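Hypothetical protein TM1010 (PDB 2F4P) is of unknown function but belongs to the cupin family of small beta-barrel proteins and pairs with a second copy of itself. Local coordinates at residues Val53-Gly58 against Glu113-Ile118; Ala59-His64 against His105-Ala110; Ser65-Gln70 against Pro100-His105; Gly69-Val74 against Ile120-His125. All coordinates share one frame; numbering follows the deposited sequence.

Contact 1 of 4, residues Val53-Gly58 against Glu113-Ile118; sequences VVFEPG and EELVHI
Phe55 lies alongside Leu115 on one face of an antiparallel strand pair, and its ring then reaches on to His117. From the start, CB of Phe55 packs 3.9 Å from Leu115 O. With CG anti to the carbonyl carbon (chi1 -66°), the ring leans along the strand: CD1 meets CD2 of Leu115 at 4.1 Å, and CE1 continues to NE2 of His117 at 3.6 Å. The two rings meet rim to rim, with planes 20° apart, neither covering the other. A flat apolar ring suits this place on the inner face of a cupin beta-barrel, where strands 49-55 and 115-121 run side by side and its edge reaches from Leu115 to His117. Two of the four backbone bonds are 2.8 Å long, Phe55 N to Leu115 O and Val53 N to His117 O. CB of Val53 lies over one face of the His117 imidazole, toward its rim; the ring's rotation is fixed because ND1 donates to Ile118 O (2.9 Å) from above that carbonyl's plane. On the opposite face of the sheet, one water donates to OE1 of both Glu56 and Glu114, bridging two carboxylates that have their own salt bridges, to Arg20 and Arg76.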
loop_
_atom_site.group_PDB
_atom_site.type_symbol
_atom_site.label_atom_id
_atom_site.label_comp_id
_atom_site.label_asym_id
_atom_site.label_seq_id
_atom_site.Cartn_x
_atom_site.Cartn_y
_atom_site.Cartn_z
ATOM N N VAL A 53 -6.032 -4.231 -7.149
ATOM C CA VAL A 53 -6.673 -4.296 -8.475
ATOM C C VAL A 53 -5.986 -5.338 -9.369
ATOM O O VAL A 53 -4.749 -5.376 -9.441
ATOM C CB VAL A 53 -6.599 -2.943 -9.227
ATOM C CG1 VAL A 53 -7.595 -2.909 -10.439
ATOM C CG2 VAL A 53 -6.838 -1.777 -8.287
ATOM N N VAL A 54 -6.776 -6.161 -10.056
ATOM C CA VAL A 54 -6.263 -7.008 -11.141
ATOM C C VAL A 54 -6.874 -6.549 -12.450
ATOM O O VAL A 54 -8.106 -6.477 -12.560
ATOM C CB VAL A 54 -6.641 -8.492 -10.965
ATOM C CG1 VAL A 54 -5.997 -9.341 -12.082
ATOM C CG2 VAL A 54 -6.240 -8.982 -9.584
ATOM N N PHE A 55 -6.018 -6.231 -13.420
ATOM C CA PHE A 55 -6.423 -5.940 -14.801
ATOM C C PHE A 55 -6.038 -7.167 -15.624
ATOM O O PHE A 55 -4.860 -7.533 -15.686
ATOM C CB PHE A 55 -5.648 -4.780 -15.390
ATOM C CG PHE A 55 -5.917 -3.447 -14.740
ATOM C CD1 PHE A 55 -5.228 -3.069 -13.607
ATOM C CD2 PHE A 55 -6.830 -2.586 -15.278
ATOM C CE1 PHE A 55 -5.482 -1.835 -12.999
ATOM C CE2 PHE A 55 -7.090 -1.380 -14.697
ATOM C CZ PHE A 55 -6.389 -0.995 -13.546
ATOM N N GLU A 56 -7.004 -7.784 -16.291
ATOM C CA GLU A 56 -6.668 -8.839 -17.262
ATOM C C GLU A 56 -6.021 -8.206 -18.489
ATOM O O GLU A 56 -6.162 -7.015 -18.704
ATOM C CB GLU A 56 -7.921 -9.598 -17.669
ATOM C CG GLU A 56 -8.579 -10.341 -16.495
ATOM C CD GLU A 56 -7.670 -11.291 -15.785
ATOM O OE1 GLU A 56 -6.774 -11.897 -16.433
ATOM O OE2 GLU A 56 -7.867 -11.472 -14.560
ATOM N N PRO A 57 -5.314 -9.005 -19.310
ATOM C CA PRO A 57 -4.649 -8.407 -20.461
ATOM C C PRO A 57 -5.582 -7.528 -21.290
ATOM O O PRO A 57 -6.721 -7.902 -21.561
ATOM C CB PRO A 57 -4.148 -9.622 -21.248
ATOM C CG PRO A 57 -3.981 -10.678 -20.269
ATOM C CD PRO A 57 -5.057 -10.453 -19.216
ATOM N N GLY A 58 -5.106 -6.334 -21.634
ATOM C CA GLY A 58 -5.858 -5.411 -22.455
ATOM C C GLY A 58 -6.771 -4.483 -21.651
ATOM O O GLY A 58 -7.310 -3.527 -22.193
ATOM N N GLU A 113 -0.493 -9.716 -20.918
ATOM C CA GLU A 113 -0.175 -10.067 -19.551
ATOM C C GLU A 113 -1.025 -9.247 -18.587
ATOM O O GLU A 113 -1.291 -8.074 -18.821
ATOM C CB GLU A 113 1.325 -9.844 -19.283
ATOM C CG GLU A 113 1.815 -10.408 -17.991
ATOM C CD GLU A 113 3.349 -10.447 -17.872
ATOM O OE1 GLU A 113 4.062 -10.148 -18.860
ATOM O OE2 GLU A 113 3.838 -10.767 -16.765
ATOM N N GLU A 114 -1.413 -9.865 -17.475
ATOM C CA GLU A 114 -2.195 -9.183 -16.463
ATOM C C GLU A 114 -1.318 -8.187 -15.685
ATOM O O GLU A 114 -0.078 -8.290 -15.677
ATOM C CB GLU A 114 -2.820 -10.212 -15.519
ATOM C CG GLU A 114 -1.864 -10.670 -14.455
ATOM C CD GLU A 114 -2.312 -11.914 -13.757
ATOM O OE1 GLU A 114 -3.543 -12.157 -13.661
ATOM O OE2 GLU A 114 -1.402 -12.660 -13.326
ATOM N N LEU A 115 -1.962 -7.228 -15.040
ATOM C CA LEU A 115 -1.304 -6.324 -14.084
ATOM C C LEU A 115 -2.064 -6.392 -12.769
ATOM O O LEU A 115 -3.293 -6.357 -12.755
ATOM C CB LEU A 115 -1.279 -4.884 -14.585
ATOM C CG LEU A 115 -0.756 -3.826 -13.597
ATOM C CD1 LEU A 115 0.749 -3.888 -13.476
ATOM C CD2 LEU A 115 -1.222 -2.446 -14.018
ATOM N N VAL A 116 -1.318 -6.544 -11.679
ATOM C CA VAL A 116 -1.873 -6.495 -10.338
ATOM C C VAL A 116 -1.128 -5.435 -9.574
ATOM O O VAL A 116 0.119 -5.409 -9.579
ATOM C CB VAL A 116 -1.718 -7.829 -9.585
ATOM C CG1 VAL A 116 -2.443 -7.775 -8.207
ATOM C CG2 VAL A 116 -2.222 -8.988 -10.459
ATOM N N HIS A 117 -1.882 -4.568 -8.908
ATOM C CA HIS A 117 -1.261 -3.547 -8.108
ATOM C C HIS A 117 -2.131 -3.131 -6.918
ATOM O O HIS A 117 -3.359 -3.298 -6.936
ATOM C CB HIS A 117 -0.871 -2.334 -8.982
ATOM C CG HIS A 117 -2.011 -1.450 -9.351
ATOM N ND1 HIS A 117 -2.525 -0.509 -8.489
ATOM C CD2 HIS A 117 -2.724 -1.343 -10.498
ATOM C CE1 HIS A 117 -3.534 0.111 -9.074
ATOM N NE2 HIS A 117 -3.663 -0.363 -10.300
ATOM N N ILE A 118 -1.457 -2.615 -5.889
ATOM C CA ILE A 118 -2.091 -1.894 -4.810
ATOM C C ILE A 118 -2.216 -0.445 -5.258
ATOM O O ILE A 118 -1.317 0.102 -5.916
ATOM C CB ILE A 118 -1.264 -1.998 -3.498
ATOM C CG1 ILE A 118 -1.244 -3.457 -2.993
ATOM C CG2 ILE A 118 -1.837 -1.080 -2.402
ATOM C CD1 ILE A 118 -0.052 -3.801 -2.139
HETATM O O HOH W 1 -4.865 -13.305 -15.807
#

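Contact 2 of 4, residues Ala59-His64 against His105-Ala110; sequences ARTHWH and HWHGAA
Thr61 answers His107 with a side chain as well as its backbone. Its N gives an ordinary bond to His107 O, but the returning His107 N-H goes to Thr61 OG1 (3.1 Å), a hydroxyl doing the work of a carbonyl. With OG1 set between backbone N and carbonyl carbon (chi1 69°), that oxygen faces His107 N while donating onward to His62 O. CG2 is left to sit over the face of the His107 imidazole, a CH-pi contact 3.8 Å from its centroid. Threonine suits the place because it supplies both the hydroxyl and the methyl. Nearby, Gly108, lacking a side chain, lets its CA come within 3.9 Å of Arg60 CA. On the other side of the strands, the edge of Trp106 points at the face of Trp63 in a T-shaped stack, planes at 86°, with CD1 of Trp106 3.5 Å from CH2 of Trp63. Back on the His107 side, His64 and His105 meet obliquely, CE1 of His64 lying 3.5 Å from NE2 of His105. NE2 of His64 and of His107 each hydrogen-bond an unidentified bound ligand, consistent with a polar pocket inside the cupin barrel; the bond from ND1 of His64 to His62 O probably helps to keep that NE2 turned toward it.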
loop_
_atom_site.group_PDB
_atom_site.type_symbol
_atom_site.label_atom_id
_atom_site.label_comp_id
_atom_site.label_asym_id
_atom_site.label_seq_id
_atom_site.Cartn_x
_atom_site.Cartn_y
_atom_site.Cartn_z
ATOM N N ALA A 59 -7.004 -4.790 -20.385
ATOM C CA ALA A 59 -7.936 -3.999 -19.584
ATOM C C ALA A 59 -7.213 -2.806 -18.971
ATOM O O ALA A 59 -6.001 -2.853 -18.694
ATOM C CB ALA A 59 -8.587 -4.841 -18.508
ATOM N N ARG A 60 -7.975 -1.728 -18.774
ATOM C CA ARG A 60 -7.414 -0.486 -18.266
ATOM C C ARG A 60 -8.476 0.472 -17.805
ATOM O O ARG A 60 -9.638 0.399 -18.217
ATOM C CB ARG A 60 -6.570 0.198 -19.333
ATOM C CG ARG A 60 -7.333 0.844 -20.490
ATOM C CD ARG A 60 -7.319 0.004 -21.687
ATOM N NE ARG A 60 -7.960 0.606 -22.874
ATOM C CZ ARG A 60 -8.108 -0.042 -24.031
ATOM N NH1 ARG A 60 -7.684 -1.294 -24.161
ATOM N NH2 ARG A 60 -8.697 0.544 -25.057
ATOM N N THR A 61 -8.056 1.437 -17.009
ATOM C CA THR A 61 -8.940 2.463 -16.575
ATOM C C THR A 61 -9.270 3.365 -17.761
ATOM O O THR A 61 -8.519 3.441 -18.761
ATOM C CB THR A 61 -8.288 3.349 -15.451
ATOM O OG1 THR A 61 -7.216 4.127 -16.014
ATOM C CG2 THR A 61 -7.734 2.511 -14.338
ATOM N N HIS A 62 -10.379 4.074 -17.637
ATOM C CA HIS A 62 -10.586 5.287 -18.432
ATOM C C HIS A 62 -9.552 6.342 -18.031
ATOM O O HIS A 62 -8.880 6.226 -16.982
ATOM C CB HIS A 62 -11.993 5.817 -18.195
ATOM C CG HIS A 62 -13.064 4.922 -18.730
ATOM N ND1 HIS A 62 -14.401 5.252 -18.686
ATOM C CD2 HIS A 62 -12.995 3.709 -19.329
ATOM C CE1 HIS A 62 -15.107 4.285 -19.240
ATOM N NE2 HIS A 62 -14.279 3.331 -19.629
ATOM N N TRP A 63 -9.451 7.401 -18.827
ATOM C CA TRP A 63 -8.731 8.599 -18.366
ATOM C C TRP A 63 -9.425 9.173 -17.127
ATOM O O TRP A 63 -10.661 9.276 -17.084
ATOM C CB TRP A 63 -8.694 9.668 -19.449
ATOM C CG TRP A 63 -7.918 9.336 -20.681
ATOM C CD1 TRP A 63 -8.422 8.871 -21.859
ATOM C CD2 TRP A 63 -6.495 9.458 -20.877
ATOM N NE1 TRP A 63 -7.423 8.716 -22.769
ATOM C CE2 TRP A 63 -6.224 9.046 -22.192
ATOM C CE3 TRP A 63 -5.424 9.837 -20.053
ATOM C CZ2 TRP A 63 -4.932 9.049 -22.728
ATOM C CZ3 TRP A 63 -4.132 9.845 -20.597
ATOM C CH2 TRP A 63 -3.906 9.473 -21.913
ATOM N N HIS A 64 -8.631 9.590 -16.137
ATOM C CA HIS A 64 -9.171 10.190 -14.954
ATOM C C HIS A 64 -8.074 10.910 -14.157
ATOM O O HIS A 64 -6.887 10.775 -14.446
ATOM C CB HIS A 64 -9.861 9.119 -14.102
ATOM C CG HIS A 64 -8.946 8.073 -13.550
ATOM N ND1 HIS A 64 -8.233 7.189 -14.342
ATOM C CD2 HIS A 64 -8.680 7.729 -12.269
ATOM C CE1 HIS A 64 -7.544 6.369 -13.562
ATOM N NE2 HIS A 64 -7.801 6.675 -12.303
ATOM N N HIS A 105 -4.628 10.738 -16.269
ATOM C CA HIS A 105 -3.802 9.562 -16.604
ATOM C C HIS A 105 -4.705 8.330 -16.759
ATOM O O HIS A 105 -5.912 8.368 -16.457
ATOM C CB HIS A 105 -2.813 9.307 -15.476
ATOM C CG HIS A 105 -3.492 8.850 -14.231
ATOM N ND1 HIS A 105 -4.106 9.738 -13.372
ATOM C CD2 HIS A 105 -3.775 7.613 -13.768
ATOM C CE1 HIS A 105 -4.687 9.063 -12.398
ATOM N NE2 HIS A 105 -4.510 7.776 -12.622
ATOM N N TRP A 106 -4.136 7.271 -17.282
ATOM C CA TRP A 106 -4.772 5.950 -17.172
ATOM C C TRP A 106 -3.706 4.964 -16.787
ATOM O O TRP A 106 -2.504 5.239 -16.959
ATOM C CB TRP A 106 -5.451 5.535 -18.474
ATOM C CG TRP A 106 -4.522 5.357 -19.645
ATOM C CD1 TRP A 106 -4.135 6.323 -20.507
ATOM C CD2 TRP A 106 -3.875 4.147 -20.076
ATOM N NE1 TRP A 106 -3.303 5.799 -21.463
ATOM C CE2 TRP A 106 -3.113 4.469 -21.219
ATOM C CE3 TRP A 106 -3.896 2.811 -19.635
ATOM C CZ2 TRP A 106 -2.362 3.509 -21.928
ATOM C CZ3 TRP A 106 -3.144 1.857 -20.326
ATOM C CH2 TRP A 106 -2.393 2.207 -21.464
ATOM N N HIS A 107 -4.139 3.824 -16.253
ATOM C CA HIS A 107 -3.224 2.698 -16.091
ATOM C C HIS A 107 -3.937 1.406 -16.417
ATOM O O HIS A 107 -5.161 1.333 -16.419
ATOM C CB HIS A 107 -2.606 2.649 -14.670
ATOM C CG HIS A 107 -3.582 2.828 -13.543
ATOM N ND1 HIS A 107 -3.983 1.779 -12.738
ATOM C CD2 HIS A 107 -4.203 3.926 -13.064
ATOM C CE1 HIS A 107 -4.835 2.222 -11.835
ATOM N NE2 HIS A 107 -5.002 3.519 -12.019
ATOM N N GLY A 108 -3.163 0.362 -16.651
ATOM C CA GLY A 108 -3.779 -0.911 -16.962
ATOM C C GLY A 108 -2.797 -1.949 -17.389
ATOM O O GLY A 108 -1.595 -1.755 -17.328
ATOM N N ALA A 109 -3.330 -3.071 -17.864
ATOM C CA ALA A 109 -2.491 -4.203 -18.168
ATOM C C ALA A 109 -1.859 -4.041 -19.523
ATOM O O ALA A 109 -2.312 -3.255 -20.366
ATOM C CB ALA A 109 -3.297 -5.470 -18.126
ATOM N N ALA A 110 -0.819 -4.831 -19.739
ATOM C CA ALA A 110 -0.281 -5.056 -21.069
ATOM C C ALA A 110 -1.283 -5.833 -21.947
ATOM O O ALA A 110 -2.214 -6.453 -21.439
ATOM C CB ALA A 110 1.041 -5.838 -20.954
#

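Contact 3 of 4, residues Ser65-Gln70 against Pro100-His105; sequences SHPGGQ and PPNVVH
Backbone hydrogen bonding centres on His66 O, which receives Asn102 N across the contact at 2.9 Å, nearly straight at 172° but from above the carbonyl plane. Gly69 N reaches the same oxygen from the opposite face, closing the type I turn His66-Gly69, so a single carbonyl ties one turn to the other. The partner is the type II turn Pro100-Val103, whose third residue, Asn102, takes a positive phi of 70°.

Packing is close and mostly carbon against oxygen. CB of Pro101 rests 3.2 Å from Pro67 O, and OD1 of Asn102 lies 3.3 Å from Pro67 CA. The stiff proline rings suit tight turns that must keep their shape. Ser65 is small enough for CB to slip in at 3.4 Å from Val103 O.

Waters add further bridges. One joins Ser65 OG to Asn102 OD1, a second joins Pro67 O to Asn102 ND2, so both ends of the asparagine amide are used. A third, between the two segments, accepts from His66 N.

Side-chain polar bonding occupies the inner end. ND1 of His105 donates to Val103 O at 3.0 Å, almost exactly in the ring plane, which fixes the ring's rotation. Its NE2 makes a weak bond of 3.2 Å to OE1 of Gln70, whose amide stands 71° to the ring. With OE1 turned to the histidine, NE2 of Gln70 can donate to Tyr51 OH and to the unidentified ligand, which His66 NE2 also contacts. The histidine thus probably helps to orient the Gln70 amide beside the ligand.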
loop_
_atom_site.group_PDB
_atom_site.type_symbol
_atom_site.label_atom_id
_atom_site.label_comp_id
_atom_site.label_asym_id
_atom_site.label_seq_id
_atom_site.Cartn_x
_atom_site.Cartn_y
_atom_site.Cartn_z
ATOM N N SER A 65 -8.490 11.629 -13.133
ATOM C CA SER A 65 -7.581 12.260 -12.189
ATOM C C SER A 65 -8.174 12.194 -10.774
ATOM O O SER A 65 -9.409 12.052 -10.586
ATOM C CB SER A 65 -7.325 13.730 -12.603
ATOM O OG SER A 65 -8.486 14.532 -12.395
ATOM N N HIS A 66 -7.287 12.318 -9.795
ATOM C CA HIS A 66 -7.658 12.399 -8.396
ATOM C C HIS A 66 -7.177 13.748 -7.867
ATOM O O HIS A 66 -5.988 14.039 -7.941
ATOM C CB HIS A 66 -6.935 11.321 -7.597
ATOM C CG HIS A 66 -7.501 9.950 -7.787
ATOM N ND1 HIS A 66 -8.464 9.432 -6.947
ATOM C CD2 HIS A 66 -7.272 9.011 -8.727
ATOM C CE1 HIS A 66 -8.797 8.224 -7.361
ATOM N NE2 HIS A 66 -8.084 7.942 -8.434
ATOM N N PRO A 67 -8.070 14.523 -7.274
ATOM C CA PRO A 67 -7.671 15.785 -6.663
ATOM C C PRO A 67 -6.552 15.647 -5.613
ATOM O O PRO A 67 -5.752 16.562 -5.438
ATOM C CB PRO A 67 -8.944 16.265 -5.972
ATOM C CG PRO A 67 -10.027 15.601 -6.631
ATOM C CD PRO A 67 -9.518 14.295 -7.184
ATOM N N GLY A 68 -6.529 14.528 -4.892
ATOM C CA GLY A 68 -5.544 14.313 -3.859
ATOM C C GLY A 68 -4.329 13.531 -4.280
ATOM O O GLY A 68 -3.395 13.363 -3.487
ATOM N N GLY A 69 -4.321 13.023 -5.499
ATOM C CA GLY A 69 -3.189 12.216 -5.942
ATOM C C GLY A 69 -3.427 10.720 -5.700
ATOM O O GLY A 69 -4.452 10.285 -5.096
ATOM N N GLN A 70 -2.483 9.930 -6.188
ATOM C CA GLN A 70 -2.588 8.475 -6.095
ATOM C C GLN A 70 -1.188 7.877 -6.155
ATOM O O GLN A 70 -0.296 8.442 -6.794
ATOM C CB GLN A 70 -3.502 7.981 -7.255
ATOM C CG GLN A 70 -3.721 6.463 -7.353
ATOM C CD GLN A 70 -4.729 6.068 -8.479
ATOM O OE1 GLN A 70 -4.704 6.609 -9.617
ATOM N NE2 GLN A 70 -5.632 5.156 -8.146
ATOM N N PRO A 100 0.640 12.688 -9.342
ATOM C CA PRO A 100 0.328 13.891 -8.605
ATOM C C PRO A 100 -1.127 14.342 -8.685
ATOM O O PRO A 100 -1.865 13.949 -9.601
ATOM C CB PRO A 100 1.282 14.948 -9.199
ATOM C CG PRO A 100 2.259 14.188 -9.996
ATOM C CD PRO A 100 1.538 12.982 -10.478
ATOM N N PRO A 101 -1.534 15.163 -7.716
ATOM C CA PRO A 101 -2.878 15.733 -7.704
ATOM C C PRO A 101 -3.286 16.302 -9.067
ATOM O O PRO A 101 -2.506 17.027 -9.676
ATOM C CB PRO A 101 -2.770 16.826 -6.653
ATOM C CG PRO A 101 -1.733 16.294 -5.706
ATOM C CD PRO A 101 -0.722 15.671 -6.603
ATOM N N ASN A 102 -4.474 15.898 -9.535
ATOM C CA ASN A 102 -5.137 16.407 -10.730
ATOM C C ASN A 102 -4.511 16.033 -12.051
ATOM O O ASN A 102 -5.043 16.415 -13.106
ATOM C CB ASN A 102 -5.300 17.927 -10.660
ATOM C CG ASN A 102 -5.945 18.364 -9.393
ATOM O OD1 ASN A 102 -7.071 17.942 -9.078
ATOM N ND2 ASN A 102 -5.230 19.160 -8.621
ATOM N N VAL A 103 -3.443 15.230 -12.029
ATOM C CA VAL A 103 -2.821 14.792 -13.279
ATOM C C VAL A 103 -3.751 13.765 -13.961
ATOM O O VAL A 103 -4.167 12.778 -13.343
ATOM C CB VAL A 103 -1.391 14.268 -13.060
ATOM C CG1 VAL A 103 -0.817 13.592 -14.334
ATOM C CG2 VAL A 103 -0.476 15.409 -12.647
ATOM N N VAL A 104 -4.082 14.019 -15.216
ATOM C CA VAL A 104 -4.966 13.136 -15.970
ATOM C C VAL A 104 -4.169 11.965 -16.523
ATOM O O VAL A 104 -3.113 12.160 -17.116
ATOM C CB VAL A 104 -5.760 13.902 -17.041
ATOM C CG1 VAL A 104 -6.585 12.895 -17.893
ATOM C CG2 VAL A 104 -6.658 14.946 -16.374
ATOM N N HIS A 105 -4.628 10.738 -16.269
ATOM C CA HIS A 105 -3.802 9.562 -16.604
ATOM C C HIS A 105 -4.705 8.330 -16.759
ATOM O O HIS A 105 -5.912 8.368 -16.457
ATOM C CB HIS A 105 -2.813 9.307 -15.476
ATOM C CG HIS A 105 -3.492 8.850 -14.231
ATOM N ND1 HIS A 105 -4.106 9.738 -13.372
ATOM C CD2 HIS A 105 -3.775 7.613 -13.768
ATOM C CE1 HIS A 105 -4.687 9.063 -12.398
ATOM N NE2 HIS A 105 -4.510 7.776 -12.622
HETATM O O HOH W 2 -8.701 15.872 -10.108
HETATM O O HOH W 3 -4.524 12.424 -10.637
HETATM O O HOH W 4 -5.564 19.298 -5.658
#

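Contact 4 of 4, residues Gly69-Val74 against Ile120-His125; sequences GQILIV and ISTQVH
A short antiparallel strand pairing, at the end of strand 115-121 where it runs beside the start of strand 70-75, sets Ile71 against Ile120 and Gln70 against Ser121. Two backbone bonds, Ile71 N to Ile120 O (2.9 Å) and Ile120 N to Ile71 O (2.8 Å), make the isoleucines a hydrogen-bonded pair. Beyond the non-hydrogen-bonded pair Gln70-Ser121, Thr122 N makes a weak bond of 3.3 Å to Gly69 O, and a water lies beside both Gly69 O and Thr122 O. Glycine suits position 69 because, at its phi of 93°, a CB would jam against Gly68 O and sit tight on Thr122 OG1. Within the cupin barrel, one face of this sheet gathers the isoleucines. CB of Ile71 lies 4.1 Å from CB of Ile120 as they run side by side, CD1 of Ile120 meets CD1 of Ile73 at 4.0 Å, and CD1 of Ile71 crosses to CG2 of Thr122. Branched apolar chains suit this face, for Ile120 packs on Ile120 of the second subunit and Ile73 on Phe18 of that subunit. Toward the barrel interior, Gln70 and Ser121 bring polar groups to this end of the sheet: the extended Gln70 lays CG 3.6 Å from Ile120 O, and Ser121 OG hydrogen-bonds Tyr51 OH. Thr122 OG1 turns to Gly68 O.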
loop_
_atom_site.group_PDB
_atom_site.type_symbol
_atom_site.label_atom_id
_atom_site.label_comp_id
_atom_site.label_asym_id
_atom_site.label_seq_id
_atom_site.Cartn_x
_atom_site.Cartn_y
_atom_site.Cartn_z
ATOM N N GLY A 69 -4.321 13.023 -5.499
ATOM C CA GLY A 69 -3.189 12.216 -5.942
ATOM C C GLY A 69 -3.427 10.720 -5.700
ATOM O O GLY A 69 -4.452 10.285 -5.096
ATOM N N GLN A 70 -2.483 9.930 -6.188
ATOM C CA GLN A 70 -2.588 8.475 -6.095
ATOM C C GLN A 70 -1.188 7.877 -6.155
ATOM O O GLN A 70 -0.296 8.442 -6.794
ATOM C CB GLN A 70 -3.502 7.981 -7.255
ATOM C CG GLN A 70 -3.721 6.463 -7.353
ATOM C CD GLN A 70 -4.729 6.068 -8.479
ATOM O OE1 GLN A 70 -4.704 6.609 -9.617
ATOM N NE2 GLN A 70 -5.632 5.156 -8.146
ATOM N N ILE A 71 -0.998 6.743 -5.463
ATOM C CA ILE A 71 0.237 5.985 -5.482
ATOM C C ILE A 71 -0.108 4.558 -5.935
ATOM O O ILE A 71 -1.028 3.947 -5.386
ATOM C CB ILE A 71 0.896 5.952 -4.083
ATOM C CG1 ILE A 71 1.378 7.354 -3.671
ATOM C CG2 ILE A 71 2.087 4.950 -4.047
ATOM C CD1 ILE A 71 1.539 7.501 -2.171
ATOM N N LEU A 72 0.606 4.041 -6.929
ATOM C CA LEU A 72 0.450 2.646 -7.354
ATOM C C LEU A 72 1.689 1.858 -6.962
ATOM O O LEU A 72 2.817 2.352 -7.082
ATOM C CB LEU A 72 0.294 2.525 -8.867
ATOM C CG LEU A 72 -0.678 3.472 -9.569
ATOM C CD1 LEU A 72 -0.746 3.108 -11.040
ATOM C CD2 LEU A 72 -2.047 3.411 -8.940
ATOM N N ILE A 73 1.461 0.631 -6.496
ATOM C CA ILE A 73 2.523 -0.285 -6.129
ATOM C C ILE A 73 2.243 -1.590 -6.845
ATOM O O ILE A 73 1.272 -2.269 -6.522
ATOM C CB ILE A 73 2.562 -0.527 -4.613
ATOM C CG1 ILE A 73 2.715 0.797 -3.855
ATOM C CG2 ILE A 73 3.681 -1.474 -4.284
ATOM C CD1 ILE A 73 2.545 0.656 -2.345
ATOM N N VAL A 74 3.067 -1.907 -7.837
ATOM C CA VAL A 74 2.848 -3.064 -8.701
ATOM C C VAL A 74 3.364 -4.318 -8.033
ATOM O O VAL A 74 4.522 -4.380 -7.625
ATOM C CB VAL A 74 3.531 -2.862 -10.068
ATOM C CG1 VAL A 74 3.235 -4.044 -10.995
ATOM C CG2 VAL A 74 3.087 -1.530 -10.671
ATOM N N ILE A 120 -3.242 3.493 -3.748
ATOM C CA ILE A 120 -3.482 4.320 -2.578
ATOM C C ILE A 120 -4.020 5.659 -3.081
ATOM O O ILE A 120 -3.314 6.364 -3.813
ATOM C CB ILE A 120 -2.196 4.547 -1.783
ATOM C CG1 ILE A 120 -1.533 3.215 -1.455
ATOM C CG2 ILE A 120 -2.480 5.312 -0.507
ATOM C CD1 ILE A 120 -0.146 3.315 -0.903
ATOM N N SER A 121 -5.270 5.971 -2.756
ATOM C CA SER A 121 -5.823 7.301 -3.023
ATOM C C SER A 121 -5.509 8.179 -1.796
ATOM O O SER A 121 -6.045 7.963 -0.715
ATOM C CB SER A 121 -7.327 7.245 -3.256
ATOM O OG SER A 121 -7.647 6.444 -4.357
ATOM N N THR A 122 -4.656 9.171 -1.996
ATOM C CA THR A 122 -4.196 10.047 -0.947
ATOM C C THR A 122 -5.086 11.279 -0.872
ATOM O O THR A 122 -5.714 11.676 -1.873
ATOM C CB THR A 122 -2.739 10.440 -1.200
ATOM O OG1 THR A 122 -2.598 10.963 -2.539
ATOM C CG2 THR A 122 -1.857 9.208 -1.071
ATOM N N GLN A 123 -5.130 11.881 0.304
ATOM C CA GLN A 123 -5.832 13.145 0.531
ATOM C C GLN A 123 -7.241 13.105 -0.034
ATOM O O GLN A 123 -7.651 13.978 -0.793
ATOM C CB GLN A 123 -5.030 14.297 -0.066
ATOM C CG GLN A 123 -3.650 14.416 0.555
ATOM C CD GLN A 123 -2.734 15.379 -0.181
ATOM O OE1 GLN A 123 -2.263 16.340 0.424
ATOM N NE2 GLN A 123 -2.427 15.095 -1.488
ATOM N N VAL A 124 -7.975 12.071 0.369
ATOM C CA VAL A 124 -9.315 11.813 -0.131
ATOM C C VAL A 124 -10.250 12.998 0.095
ATOM O O VAL A 124 -11.112 13.262 -0.722
ATOM C CB VAL A 124 -9.879 10.490 0.464
ATOM C CG1 VAL A 124 -11.386 10.311 0.163
ATOM C CG2 VAL A 124 -9.086 9.320 -0.086
ATOM N N HIS A 125 -10.045 13.739 1.175
ATOM C CA HIS A 125 -10.929 14.851 1.502
ATOM C C HIS A 125 -10.914 15.924 0.390
ATOM O O HIS A 125 -11.852 16.713 0.282
ATOM C CB HIS A 125 -10.519 15.432 2.857
ATOM C CG HIS A 125 -11.377 16.562 3.328
ATOM N ND1 HIS A 125 -11.156 17.874 2.952
ATOM C CD2 HIS A 125 -12.426 16.588 4.182
ATOM C CE1 HIS A 125 -12.055 18.652 3.531
ATOM N NE2 HIS A 125 -12.830 17.899 4.291
HETATM O O HOH W 5 -7.130 10.827 -4.125
#

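How the contacts relate
Contacts 1 and 4 lie in one sheet of the barrel, contact 2 in the other, and contact 3 joins loops at one end. Contacts 1 and 4, with centres about 17 Å apart, share strand 115-121, which lies between 49-55 on one edge and 70-75 on the other. The centre of contact 2 is about 10 Å from that of contact 1; the centre of contact 3 is about 13 Å from that of contact 2 and about 9 Å from that of contact 4. Along the chain, contact 3 is nested within contact 2 and contact 2 within contact 1, whereas contact 4 crosses contacts 1 and 2. His105 and Gln70 link the sheets around the ligand pocket. Contact 1, through Ile118, and contacts 3 and 4 reach the second subunit; contact 2 does not.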